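Local structure of putative oxidoreductase (Mycobacterium avium, 3QHA) at residues I229-N234 with Q246-T251; L254-L259 with L278-L283; V41-I46 with A57-A62. The protein probably catalyses an NAD(P)-dependent oxidation or reduction, as in the 3-hydroxyisobutyrate dehydrogenase family. All blocks are in the same frame, centred on the assembly; numbering follows the deposited sequence.

Contact 1. Residues I229-N234 with Q246-T251; sequences IMVRDN and QPFLHT
Thr251 N bonds back to Pro247 O at 2.9 Å, a normal helical bond of helix 245-268. Across the contact, Thr251 CG2 lies 4.3 Å from Ile229 CD1. No hydrogen bond joins the two segments, and the main meeting is between Ile229 and Phe248. The isoleucine CD1 sits over one face of the phenylalanine ring in a CH-pi contact, 4.1 Å from the centroid and 29° off the normal, and comes within 3.6 Å of CZ. A chi1 of -147°, away from a staggered value, carries the CG1 branch of Ile229 to the ring. The segment 229-234 belongs to the loop leading from helix 209-223 to helix 245-268 in the all-helical C-terminal part of the protein, and the contact joins this connection to the start of the helix that follows. An inverse gamma turn centred on Met230 redirects the chain, and Val231 then offers CG2 to Phe248 CZ at 4.2 Å. Arg232 also approaches the ring, with NE 3.9 Å from Phe248 CE2 and the guanidinium steeply inclined to the aromatic plane, while its NH1 makes a weak bond to Gly286 O. Leu238 and Leu287 add to the packing around Phe248. On the loop, Met230 O accepts a hydrogen bond from Arg217 NH1 of the second subunit.

Contact 2. Residues L254-L259 with L278-L283; sequences LGEKDL and LAYEGL
This is a nearly antiparallel packing of two helices, 245-268 and 274-286, which form a helical hairpin in the C-terminal all-helical domain; the two short segments approach to 9.6 Å between axes at 155°. Leu259 points at the second helix and meets Ala279, Tyr280 and Leu283. Its CD1 rests 3.7 Å from Tyr280 CA and also touches the methyl of Ala279, while its CB approaches the tyrosine ring obliquely, 3.7 Å from Tyr280 CD1. Tyr280 reaches the first helix with its CG anti to the backbone N (chi1 178°), which brings the ring edge to a carbonyl: CE1 stands 3.3 Å from Glu256 O, near the plane of the ring. That carbonyl oxygen also accepts a hydrogen bond from Ser260 OG, and both Ser260 and Leu263 pack against the tyrosine. At Gly255, Leu283 CD2 comes within 4.0 Å of the glycine CA, taking the space where a CB would stand. Helix 245-268 also serves the dimer: Asp258 points from the hairpin and forms a salt bridge through OD1 with Lys181 of the second subunit. Glu256 extends beyond CG to a hydrogen bond between OE2 and His291 NE2, and one water donates to both Glu256 OE2 and Tyr280 O, each at 2.7 Å.

Contact 3. Residues V41-I46 with A57-A62; sequences VTVYDI and AGATLA
The Tyr44 ring receives Ala62 O at its edge and in its plane, 3.7 Å from CD1, and the side chain also packs on Val65 and Val68 of helix 65-68. At the base of the side chain, Tyr44 CB lies 4.0 Å from Ala62 CB. The backbones pair as parallel strands, 60-61 being the outermost strand on one side of the Rossmann sheet and the end of the beta-alpha-beta unit that runs through helix 48-55. Three main-chain bonds form the ladder: Thr60 N to Val41 O at 2.9 Å, Val43 N to Thr60 O at 2.7 Å and Ala62 N to Val43 O at 2.8 Å, all close to straight. Gly58, with positive phi in a Schellman motif, ends the intervening helix and lets the chain turn into the strand. Thr42 and Thr60 share one face, OG1 of Thr42 lying 3.7 Å from Thr60 CB. Val43 and Leu61 lie side by side on the other face; Val43 CG2 and Leu61 CD2 are modelled closer than usual at 3.3 Å, so their exact separation is doubtful. Just past the first strand, Asp45 OD1 bonds to Leu23 N and pairs with Arg47; Rossmann domains that prefer NAD often carry an acid at this position. The three bonds across the pair are all backbone to backbone, so the register does not depend on side-chain polarity; Val43 and Leu61 pack on helix 48-55, Tyr44 and Ala62 on helix 65-68.

From the N terminus, contact 3 comes first, closing a loop of ten residues that is mostly helix 48-55 and joining two strands at one border of the Rossmann sheet. The chain then completes that domain and passes through the long helix 176-204 into the helical C-terminal part. There contact 1 closes an eleven-residue connection onto helix 245-268, and contact 2, farther along the same helix, closes eighteen residues by pairing it with helix 274-286. The three follow in series, with neither nesting nor crossing. Contacts 1 and 2 have centres about 15 Å apart and both touch the second subunit; contact 3 is centred about 47 Å from contact 1 and 51 Å from contact 2.

Contact 1. Residues I229-N234 with Q246-T251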
ATOM      1  N   ILE B 229      -4.307  -2.724  -7.892  1.00 24.40           N
ATOM      2  CA  ILE B 229      -4.141  -2.693  -9.345  1.00 24.49           C
ATOM      3  C   ILE B 229      -3.672  -4.042  -9.905  1.00 24.36           C
ATOM      4  O   ILE B 229      -3.630  -4.226 -11.123  1.00 24.59           O
ATOM      5  CB  ILE B 229      -3.156  -1.565  -9.768  1.00 24.49           C
ATOM      6  CG1 ILE B 229      -3.557  -0.973 -11.122  1.00 24.78           C
ATOM      7  CG2 ILE B 229      -1.716  -2.067  -9.791  1.00 24.60           C
ATOM      8  CD1 ILE B 229      -4.844  -0.170 -11.082  1.00 24.47           C
ATOM      9  N   MET B 230      -3.338  -4.981  -9.022  1.00 24.03           N
ATOM     10  CA  MET B 230      -2.783  -6.271  -9.432  1.00 23.93           C
ATOM     11  C   MET B 230      -3.907  -7.297  -9.549  1.00 24.03           C
ATOM     12  O   MET B 230      -4.016  -8.227  -8.747  1.00 23.79           O
ATOM     13  CB  MET B 230      -1.708  -6.734  -8.441  1.00 23.61           C
ATOM     14  CG  MET B 230      -0.632  -5.686  -8.168  1.00 23.21           C
ATOM     15  SD  MET B 230       0.559  -6.179  -6.902  1.00 22.36           S
ATOM     16  CE  MET B 230       1.633  -7.258  -7.842  1.00 21.22           C
ATOM     17  N   VAL B 231      -4.738  -7.109 -10.572  1.00 24.22           N
ATOM     18  CA  VAL B 231      -5.931  -7.924 -10.782  1.00 24.34           C
ATOM     19  C   VAL B 231      -6.017  -8.413 -12.234  1.00 24.55           C
ATOM     20  O   VAL B 231      -7.106  -8.561 -12.785  1.00 24.68           O
ATOM     21  CB  VAL B 231      -7.207  -7.142 -10.381  1.00 24.50           C
ATOM     22  CG1 VAL B 231      -7.171  -6.804  -8.890  1.00 24.48           C
ATOM     23  CG2 VAL B 231      -7.356  -5.869 -11.216  1.00 24.39           C
ATOM     24  N   ARG B 232      -4.855  -8.683 -12.831  1.00 24.61           N
ATOM     25  CA  ARG B 232      -4.767  -9.183 -14.205  1.00 24.88           C
ATOM     26  C   ARG B 232      -4.074 -10.545 -14.292  1.00 24.59           C
ATOM     27  O   ARG B 232      -3.109 -10.804 -13.575  1.00 24.24           O
ATOM     28  CB  ARG B 232      -4.004  -8.192 -15.079  1.00 25.10           C
ATOM     29  CG  ARG B 232      -4.727  -6.878 -15.323  1.00 25.98           C
ATOM     30  CD  ARG B 232      -4.117  -6.160 -16.513  1.00 27.16           C
ATOM     31  NE  ARG B 232      -3.010  -5.290 -16.135  1.00 27.73           N
ATOM     32  CZ  ARG B 232      -2.015  -4.918 -16.940  1.00 28.21           C
ATOM     33  NH1 ARG B 232      -1.075  -4.111 -16.470  1.00 28.20           N
ATOM     34  NH2 ARG B 232      -1.936  -5.344 -18.197  1.00 28.88           N
ATOM     35  N   ASP B 233      -4.566 -11.396 -15.193  1.00 24.63           N
ATOM     36  CA  ASP B 233      -3.987 -12.723 -15.435  1.00 24.67           C
ATOM     37  C   ASP B 233      -2.631 -12.654 -16.131  1.00 24.88           C
ATOM     38  O   ASP B 233      -1.755 -13.487 -15.886  1.00 24.69           O
ATOM     39  CB  ASP B 233      -4.926 -13.569 -16.304  1.00 24.84           C
ATOM     40  CG  ASP B 233      -6.186 -14.000 -15.571  1.00 24.79           C
ATOM     41  OD1 ASP B 233      -6.442 -13.492 -14.458  1.00 23.60           O
ATOM     42  OD2 ASP B 233      -6.921 -14.854 -16.117  1.00 24.78           O
ATOM     43  N   ASN B 234      -2.483 -11.675 -17.017  1.00 25.32           N
ATOM     44  CA  ASN B 234      -1.280 -11.515 -17.828  1.00 25.71           C
ATOM     45  C   ASN B 234      -1.065 -10.038 -18.143  1.00 26.03           C
ATOM     46  O   ASN B 234      -1.924  -9.213 -17.836  1.00 25.95           O
ATOM     47  CB  ASN B 234      -1.413 -12.329 -19.117  1.00 25.95           C
ATOM     48  CG  ASN B 234      -2.651 -11.956 -19.916  1.00 26.18           C
ATOM     49  OD1 ASN B 234      -2.801 -10.811 -20.344  1.00 26.25           O
ATOM     50  ND2 ASN B 234      -3.544 -12.921 -20.122  1.00 26.03           N
ATOM     51  N   GLN B 246     -12.367   0.270 -19.070  1.00 27.86           N
ATOM     52  CA  GLN B 246     -12.817   1.621 -18.705  1.00 28.26           C
ATOM     53  C   GLN B 246     -12.307   2.051 -17.324  1.00 27.86           C
ATOM     54  O   GLN B 246     -11.908   3.200 -17.157  1.00 28.01           O
ATOM     55  CB  GLN B 246     -14.345   1.765 -18.796  1.00 28.65           C
ATOM     56  CG  GLN B 246     -14.883   1.861 -20.227  1.00 29.68           C
ATOM     57  CD  GLN B 246     -14.389   3.090 -20.990  1.00 30.83           C
ATOM     58  OE1 GLN B 246     -14.071   4.125 -20.400  1.00 31.37           O
ATOM     59  NE2 GLN B 246     -14.337   2.977 -22.316  1.00 31.30           N
ATOM     60  N   PRO B 247     -12.315   1.140 -16.334  1.00 27.71           N
ATOM     61  CA  PRO B 247     -11.719   1.493 -15.042  1.00 27.41           C
ATOM     62  C   PRO B 247     -10.229   1.842 -15.111  1.00 27.24           C
ATOM     63  O   PRO B 247      -9.806   2.817 -14.493  1.00 27.19           O
ATOM     64  CB  PRO B 247     -11.939   0.235 -14.199  1.00 27.20           C
ATOM     65  CG  PRO B 247     -13.138  -0.397 -14.788  1.00 27.65           C
ATOM     66  CD  PRO B 247     -13.071  -0.123 -16.256  1.00 27.76           C
ATOM     67  N   PHE B 248      -9.446   1.062 -15.855  1.00 27.14           N
ATOM     68  CA  PHE B 248      -8.004   1.324 -15.970  1.00 27.01           C
ATOM     69  C   PHE B 248      -7.708   2.579 -16.790  1.00 27.43           C
ATOM     70  O   PHE B 248      -6.763   3.314 -16.493  1.00 27.28           O
ATOM     71  CB  PHE B 248      -7.267   0.105 -16.541  1.00 26.94           C
ATOM     72  CG  PHE B 248      -6.800  -0.866 -15.484  1.00 26.31           C
ATOM     73  CD1 PHE B 248      -7.606  -1.179 -14.397  1.00 26.00           C
ATOM     74  CD2 PHE B 248      -5.545  -1.455 -15.575  1.00 26.30           C
ATOM     75  CE1 PHE B 248      -7.169  -2.065 -13.418  1.00 25.96           C
ATOM     76  CE2 PHE B 248      -5.100  -2.346 -14.602  1.00 25.65           C
ATOM     77  CZ  PHE B 248      -5.913  -2.650 -13.524  1.00 25.75           C
ATOM     78  N   LEU B 249      -8.527   2.822 -17.809  1.00 27.93           N
ATOM     79  CA  LEU B 249      -8.418   4.035 -18.607  1.00 28.36           C
ATOM     80  C   LEU B 249      -8.671   5.259 -17.727  1.00 28.32           C
ATOM     81  O   LEU B 249      -7.922   6.233 -17.778  1.00 28.35           O
ATOM     82  CB  LEU B 249      -9.415   3.992 -19.769  1.00 28.86           C
ATOM     83  CG  LEU B 249      -9.113   4.909 -20.950  1.00 29.46           C
ATOM     84  CD1 LEU B 249      -7.798   4.509 -21.601  1.00 29.72           C
ATOM     85  CD2 LEU B 249     -10.255   4.861 -21.956  1.00 29.92           C
ATOM     86  N   HIS B 250      -9.723   5.189 -16.915  1.00 28.32           N
ATOM     87  CA  HIS B 250     -10.030   6.220 -15.914  1.00 28.38           C
ATOM     88  C   HIS B 250      -8.851   6.407 -14.944  1.00 27.81           C
ATOM     89  O   HIS B 250      -8.463   7.536 -14.645  1.00 27.77           O
ATOM     90  CB  HIS B 250     -11.328   5.836 -15.177  1.00 28.48           C
ATOM     91  CG  HIS B 250     -11.759   6.805 -14.117  1.00 29.01           C
ATOM     92  ND1 HIS B 250     -12.165   8.093 -14.396  1.00 30.30           N
ATOM     93  CD2 HIS B 250     -11.895   6.651 -12.778  1.00 29.51           C
ATOM     94  CE1 HIS B 250     -12.510   8.698 -13.272  1.00 30.30           C
ATOM     95  NE2 HIS B 250     -12.356   7.844 -12.275  1.00 30.03           N
ATOM     96  N   THR B 251      -8.271   5.300 -14.483  1.00 27.35           N
ATOM     97  CA  THR B 251      -7.087   5.344 -13.614  1.00 26.91           C
ATOM     98  C   THR B 251      -5.863   5.968 -14.307  1.00 26.79           C
ATOM     99  O   THR B 251      -5.101   6.709 -13.680  1.00 26.68           O
ATOM    100  CB  THR B 251      -6.729   3.936 -13.082  1.00 26.74           C
ATOM    101  OG1 THR B 251      -7.793   3.458 -12.248  1.00 26.69           O
ATOM    102  CG2 THR B 251      -5.430   3.963 -12.275  1.00 26.32           C
TER

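Contact 2. Residues L254-L259 with L278-L283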
ATOM      1  N   LEU B 254      -6.629   9.846 -14.325  1.00 26.10           N
ATOM      2  CA  LEU B 254      -6.382  10.388 -12.986  1.00 25.87           C
ATOM      3  C   LEU B 254      -4.890  10.426 -12.657  1.00 25.44           C
ATOM      4  O   LEU B 254      -4.385  11.426 -12.140  1.00 25.45           O
ATOM      5  CB  LEU B 254      -7.092   9.553 -11.914  1.00 25.64           C
ATOM      6  CG  LEU B 254      -8.620   9.566 -11.850  1.00 26.33           C
ATOM      7  CD1 LEU B 254      -9.080   8.657 -10.710  1.00 26.27           C
ATOM      8  CD2 LEU B 254      -9.173  10.979 -11.665  1.00 26.27           C
ATOM      9  N   GLY B 255      -4.199   9.329 -12.955  1.00 24.97           N
ATOM     10  CA  GLY B 255      -2.786   9.180 -12.606  1.00 24.68           C
ATOM     11  C   GLY B 255      -1.881  10.160 -13.321  1.00 24.66           C
ATOM     12  O   GLY B 255      -1.049  10.813 -12.698  1.00 24.43           O
ATOM     13  N   GLU B 256      -2.052  10.262 -14.633  1.00 24.92           N
ATOM     14  CA  GLU B 256      -1.259  11.178 -15.445  1.00 25.19           C
ATOM     15  C   GLU B 256      -1.530  12.639 -15.080  1.00 25.29           C
ATOM     16  O   GLU B 256      -0.620  13.467 -15.101  1.00 25.51           O
ATOM     17  CB  GLU B 256      -1.517  10.921 -16.931  1.00 25.49           C
ATOM     18  CG  GLU B 256      -0.940   9.588 -17.399  1.00 25.66           C
ATOM     19  CD  GLU B 256      -1.146   9.322 -18.877  1.00 26.23           C
ATOM     20  OE1 GLU B 256      -1.815  10.136 -19.546  1.00 27.63           O
ATOM     21  OE2 GLU B 256      -0.636   8.296 -19.371  1.00 26.19           O
ATOM     22  N   LYS B 257      -2.773  12.951 -14.724  1.00 25.20           N
ATOM     23  CA  LYS B 257      -3.113  14.302 -14.295  1.00 25.49           C
ATOM     24  C   LYS B 257      -2.476  14.623 -12.935  1.00 25.24           C
ATOM     25  O   LYS B 257      -1.831  15.663 -12.786  1.00 25.34           O
ATOM     26  CB  LYS B 257      -4.634  14.505 -14.265  1.00 25.56           C
ATOM     27  CG  LYS B 257      -5.092  15.900 -13.824  1.00 26.17           C
ATOM     28  CD  LYS B 257      -4.476  17.023 -14.662  1.00 26.82           C
ATOM     29  CE  LYS B 257      -5.066  18.378 -14.290  1.00 27.14           C
ATOM     30  NZ  LYS B 257      -4.263  19.526 -14.805  1.00 27.44           N
ATOM     31  N   ASP B 258      -2.635  13.734 -11.954  1.00 24.86           N
ATOM     32  CA  ASP B 258      -2.046  13.962 -10.624  1.00 24.80           C
ATOM     33  C   ASP B 258      -0.516  13.956 -10.655  1.00 24.76           C
ATOM     34  O   ASP B 258       0.120  14.791 -10.006  1.00 24.63           O
ATOM     35  CB  ASP B 258      -2.560  12.946  -9.593  1.00 24.46           C
ATOM     36  CG  ASP B 258      -3.949  13.292  -9.062  1.00 24.80           C
ATOM     37  OD1 ASP B 258      -4.453  14.400  -9.345  1.00 25.47           O
ATOM     38  OD2 ASP B 258      -4.537  12.453  -8.346  1.00 24.94           O
ATOM     39  N   LEU B 259       0.071  13.030 -11.410  1.00 24.86           N
ATOM     40  CA  LEU B 259       1.530  12.961 -11.532  1.00 25.01           C
ATOM     41  C   LEU B 259       2.102  14.222 -12.182  1.00 25.39           C
ATOM     42  O   LEU B 259       3.106  14.757 -11.714  1.00 25.29           O
ATOM     43  CB  LEU B 259       1.969  11.707 -12.301  1.00 24.98           C
ATOM     44  CG  LEU B 259       1.895  10.401 -11.502  1.00 24.85           C
ATOM     45  CD1 LEU B 259       2.159   9.192 -12.393  1.00 24.91           C
ATOM     46  CD2 LEU B 259       2.869  10.421 -10.331  1.00 24.94           C
ATOM     47  N   LEU B 278       9.502   8.838 -13.856  1.00 27.83           N
ATOM     48  CA  LEU B 278       9.502   7.516 -14.476  1.00 28.11           C
ATOM     49  C   LEU B 278       8.108   6.881 -14.427  1.00 28.05           C
ATOM     50  O   LEU B 278       7.671   6.262 -15.398  1.00 28.27           O
ATOM     51  CB  LEU B 278      10.529   6.618 -13.779  1.00 27.97           C
ATOM     52  CG  LEU B 278      11.068   5.399 -14.525  1.00 28.50           C
ATOM     53  CD1 LEU B 278      11.610   5.776 -15.903  1.00 29.26           C
ATOM     54  CD2 LEU B 278      12.150   4.727 -13.684  1.00 27.94           C
ATOM     55  N   ALA B 279       7.414   7.047 -13.304  1.00 27.95           N
ATOM     56  CA  ALA B 279       6.043   6.554 -13.162  1.00 27.93           C
ATOM     57  C   ALA B 279       5.121   7.218 -14.181  1.00 28.35           C
ATOM     58  O   ALA B 279       4.328   6.545 -14.844  1.00 28.52           O
ATOM     59  CB  ALA B 279       5.533   6.802 -11.747  1.00 27.73           C
ATOM     60  N   TYR B 280       5.244   8.539 -14.304  1.00 28.53           N
ATOM     61  CA  TYR B 280       4.456   9.321 -15.253  1.00 28.87           C
ATOM     62  C   TYR B 280       4.616   8.838 -16.700  1.00 28.99           C
ATOM     63  O   TYR B 280       3.627   8.714 -17.423  1.00 29.06           O
ATOM     64  CB  TYR B 280       4.838  10.802 -15.144  1.00 29.19           C
ATOM     65  CG  TYR B 280       4.117  11.710 -16.114  1.00 30.04           C
ATOM     66  CD1 TYR B 280       2.770  12.012 -15.943  1.00 30.35           C
ATOM     67  CD2 TYR B 280       4.785  12.276 -17.196  1.00 31.06           C
ATOM     68  CE1 TYR B 280       2.105  12.847 -16.826  1.00 30.79           C
ATOM     69  CE2 TYR B 280       4.124  13.115 -18.087  1.00 31.76           C
ATOM     70  CZ  TYR B 280       2.783  13.396 -17.894  1.00 31.44           C
ATOM     71  OH  TYR B 280       2.119  14.225 -18.767  1.00 32.10           O
ATOM     72  N   GLU B 281       5.854   8.561 -17.109  1.00 28.97           N
ATOM     73  CA  GLU B 281       6.144   8.122 -18.483  1.00 29.18           C
ATOM     74  C   GLU B 281       5.649   6.701 -18.782  1.00 28.49           C
ATOM     75  O   GLU B 281       5.244   6.410 -19.910  1.00 28.61           O
ATOM     76  CB  GLU B 281       7.651   8.195 -18.770  1.00 29.61           C
ATOM     77  CG  GLU B 281       8.257   9.599 -18.671  1.00 30.99           C
ATOM     78  CD  GLU B 281       9.781   9.605 -18.720  1.00 32.81           C
ATOM     79  OE1 GLU B 281      10.375  10.668 -18.434  1.00 34.22           O
ATOM     80  OE2 GLU B 281      10.389   8.558 -19.049  1.00 34.34           O
ATOM     81  N   GLY B 282       5.678   5.826 -17.777  1.00 27.47           N
ATOM     82  CA  GLY B 282       5.416   4.396 -17.981  1.00 26.81           C
ATOM     83  C   GLY B 282       4.083   3.854 -17.486  1.00 26.10           C
ATOM     84  O   GLY B 282       3.735   2.707 -17.789  1.00 25.86           O
ATOM     85  N   LEU B 283       3.333   4.660 -16.735  1.00 25.41           N
ATOM     86  CA  LEU B 283       2.103   4.186 -16.098  1.00 24.94           C
ATOM     87  C   LEU B 283       1.122   3.596 -17.099  1.00 24.91           C
ATOM     88  O   LEU B 283       0.644   2.474 -16.918  1.00 24.63           O
ATOM     89  CB  LEU B 283       1.406   5.316 -15.339  1.00 24.84           C
ATOM     90  CG  LEU B 283       0.142   4.911 -14.582  1.00 24.57           C
ATOM     91  CD1 LEU B 283       0.484   3.939 -13.447  1.00 23.66           C
ATOM     92  CD2 LEU B 283      -0.567   6.149 -14.054  1.00 24.49           C
TER
HETATM   93  O   HOH W   1       1.653   7.251 -18.519  1.00 13.58           O

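Contact 3. Residues V41-I46 with A57-A62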
ATOM      1  N   VAL B  41       5.667 -28.408  18.751  1.00 31.43           N
ATOM      2  CA  VAL B  41       6.878 -27.933  18.084  1.00 30.34           C
ATOM      3  C   VAL B  41       8.108 -28.097  18.975  1.00 30.30           C
ATOM      4  O   VAL B  41       8.039 -27.908  20.191  1.00 30.75           O
ATOM      5  CB  VAL B  41       6.739 -26.459  17.637  1.00 29.75           C
ATOM      6  CG1 VAL B  41       6.565 -25.539  18.842  1.00 29.89           C
ATOM      7  CG2 VAL B  41       7.939 -26.041  16.795  1.00 29.24           C
ATOM      8  N   THR B  42       9.222 -28.470  18.350  1.00 29.60           N
ATOM      9  CA  THR B  42      10.518 -28.577  19.012  1.00 29.57           C
ATOM     10  C   THR B  42      11.414 -27.493  18.432  1.00 28.82           C
ATOM     11  O   THR B  42      11.566 -27.395  17.216  1.00 28.10           O
ATOM     12  CB  THR B  42      11.161 -29.955  18.771  1.00 30.05           C
ATOM     13  OG1 THR B  42      10.328 -30.976  19.333  1.00 30.50           O
ATOM     14  CG2 THR B  42      12.543 -30.030  19.401  1.00 30.36           C
ATOM     15  N   VAL B  43      12.007 -26.682  19.300  1.00 28.77           N
ATOM     16  CA  VAL B  43      12.721 -25.495  18.849  1.00 28.26           C
ATOM     17  C   VAL B  43      14.195 -25.545  19.196  1.00 28.82           C
ATOM     18  O   VAL B  43      14.603 -26.207  20.154  1.00 29.37           O
ATOM     19  CB  VAL B  43      12.117 -24.205  19.451  1.00 28.07           C
ATOM     20  CG1 VAL B  43      10.670 -24.043  19.011  1.00 27.36           C
ATOM     21  CG2 VAL B  43      12.225 -24.209  20.968  1.00 28.38           C
ATOM     22  N   TYR B  44      14.986 -24.834  18.401  1.00 28.72           N
ATOM     23  CA  TYR B  44      16.387 -24.623  18.715  1.00 29.43           C
ATOM     24  C   TYR B  44      16.877 -23.256  18.249  1.00 29.34           C
ATOM     25  O   TYR B  44      16.597 -22.822  17.131  1.00 28.87           O
ATOM     26  CB  TYR B  44      17.269 -25.709  18.106  1.00 29.84           C
ATOM     27  CG  TYR B  44      18.727 -25.444  18.379  1.00 30.94           C
ATOM     28  CD1 TYR B  44      19.307 -25.818  19.587  1.00 32.29           C
ATOM     29  CD2 TYR B  44      19.518 -24.775  17.450  1.00 31.27           C
ATOM     30  CE1 TYR B  44      20.643 -25.556  19.851  1.00 33.12           C
ATOM     31  CE2 TYR B  44      20.848 -24.508  17.704  1.00 32.44           C
ATOM     32  CZ  TYR B  44      21.407 -24.899  18.905  1.00 33.30           C
ATOM     33  OH  TYR B  44      22.732 -24.635  19.156  1.00 35.29           O
ATOM     34  N   ASP B  45      17.609 -22.592  19.134  1.00 30.06           N
ATOM     35  CA  ASP B  45      18.355 -21.387  18.812  1.00 30.31           C
ATOM     36  C   ASP B  45      19.548 -21.364  19.759  1.00 31.42           C
ATOM     37  O   ASP B  45      19.417 -21.730  20.931  1.00 31.80           O
ATOM     38  CB  ASP B  45      17.480 -20.145  18.996  1.00 29.98           C
ATOM     39  CG  ASP B  45      18.150 -18.872  18.498  1.00 29.95           C
ATOM     40  OD1 ASP B  45      17.650 -18.278  17.520  1.00 29.04           O
ATOM     41  OD2 ASP B  45      19.176 -18.463  19.080  1.00 30.18           O
ATOM     42  N   ILE B  46      20.707 -20.945  19.257  1.00 32.10           N
ATOM     43  CA  ILE B  46      21.933 -20.952  20.066  1.00 33.44           C
ATOM     44  C   ILE B  46      21.847 -19.993  21.258  1.00 34.07           C
ATOM     45  O   ILE B  46      22.533 -20.185  22.260  1.00 34.81           O
ATOM     46  CB  ILE B  46      23.203 -20.641  19.221  1.00 33.88           C
ATOM     47  CG1 ILE B  46      23.191 -19.198  18.697  1.00 33.84           C
ATOM     48  CG2 ILE B  46      23.332 -21.637  18.069  1.00 33.87           C
ATOM     49  CD1 ILE B  46      24.373 -18.869  17.805  1.00 34.61           C
ATOM     50  N   ALA B  57       6.017 -21.094  26.543  1.00 37.89           N
ATOM     51  CA  ALA B  57       4.842 -21.148  25.675  1.00 37.44           C
ATOM     52  C   ALA B  57       4.418 -22.595  25.390  1.00 37.42           C
ATOM     53  O   ALA B  57       3.369 -22.825  24.786  1.00 37.30           O
ATOM     54  CB  ALA B  57       5.121 -20.418  24.373  1.00 36.56           C
ATOM     55  N   GLY B  58       5.238 -23.560  25.812  1.00 37.63           N
ATOM     56  CA  GLY B  58       4.919 -24.986  25.675  1.00 37.72           C
ATOM     57  C   GLY B  58       5.681 -25.725  24.584  1.00 36.87           C
ATOM     58  O   GLY B  58       5.335 -26.860  24.247  1.00 37.07           O
ATOM     59  N   ALA B  59       6.714 -25.095  24.029  1.00 35.94           N
ATOM     60  CA  ALA B  59       7.540 -25.735  23.008  1.00 35.14           C
ATOM     61  C   ALA B  59       8.542 -26.674  23.673  1.00 35.46           C
ATOM     62  O   ALA B  59       8.953 -26.443  24.810  1.00 36.15           O
ATOM     63  CB  ALA B  59       8.269 -24.684  22.184  1.00 34.35           C
ATOM     64  N   THR B  60       8.920 -27.738  22.972  1.00 35.11           N
ATOM     65  CA  THR B  60      10.013 -28.597  23.425  1.00 35.44           C
ATOM     66  C   THR B  60      11.323 -27.966  22.972  1.00 34.91           C
ATOM     67  O   THR B  60      11.410 -27.430  21.868  1.00 34.04           O
ATOM     68  CB  THR B  60       9.904 -30.027  22.860  1.00 35.69           C
ATOM     69  OG1 THR B  60       8.613 -30.568  23.161  1.00 35.99           O
ATOM     70  CG2 THR B  60      10.981 -30.926  23.458  1.00 36.32           C
ATOM     71  N   LEU B  61      12.335 -28.022  23.832  1.00 35.40           N
ATOM     72  CA  LEU B  61      13.618 -27.387  23.550  1.00 35.17           C
ATOM     73  C   LEU B  61      14.647 -28.420  23.126  1.00 35.47           C
ATOM     74  O   LEU B  61      14.994 -29.315  23.898  1.00 36.35           O
ATOM     75  CB  LEU B  61      14.121 -26.623  24.776  1.00 35.71           C
ATOM     76  CG  LEU B  61      13.216 -25.508  25.309  1.00 35.57           C
ATOM     77  CD1 LEU B  61      13.949 -24.696  26.363  1.00 36.05           C
ATOM     78  CD2 LEU B  61      12.720 -24.605  24.190  1.00 34.72           C
ATOM     79  N   ALA B  62      15.127 -28.295  21.891  1.00 34.89           N
ATOM     80  CA  ALA B  62      16.165 -29.180  21.376  1.00 35.22           C
ATOM     81  C   ALA B  62      17.519 -28.795  21.959  1.00 35.71           C
ATOM     82  O   ALA B  62      17.735 -27.650  22.358  1.00 35.43           O
ATOM     83  CB  ALA B  62      16.208 -29.128  19.856  1.00 34.53           C
TER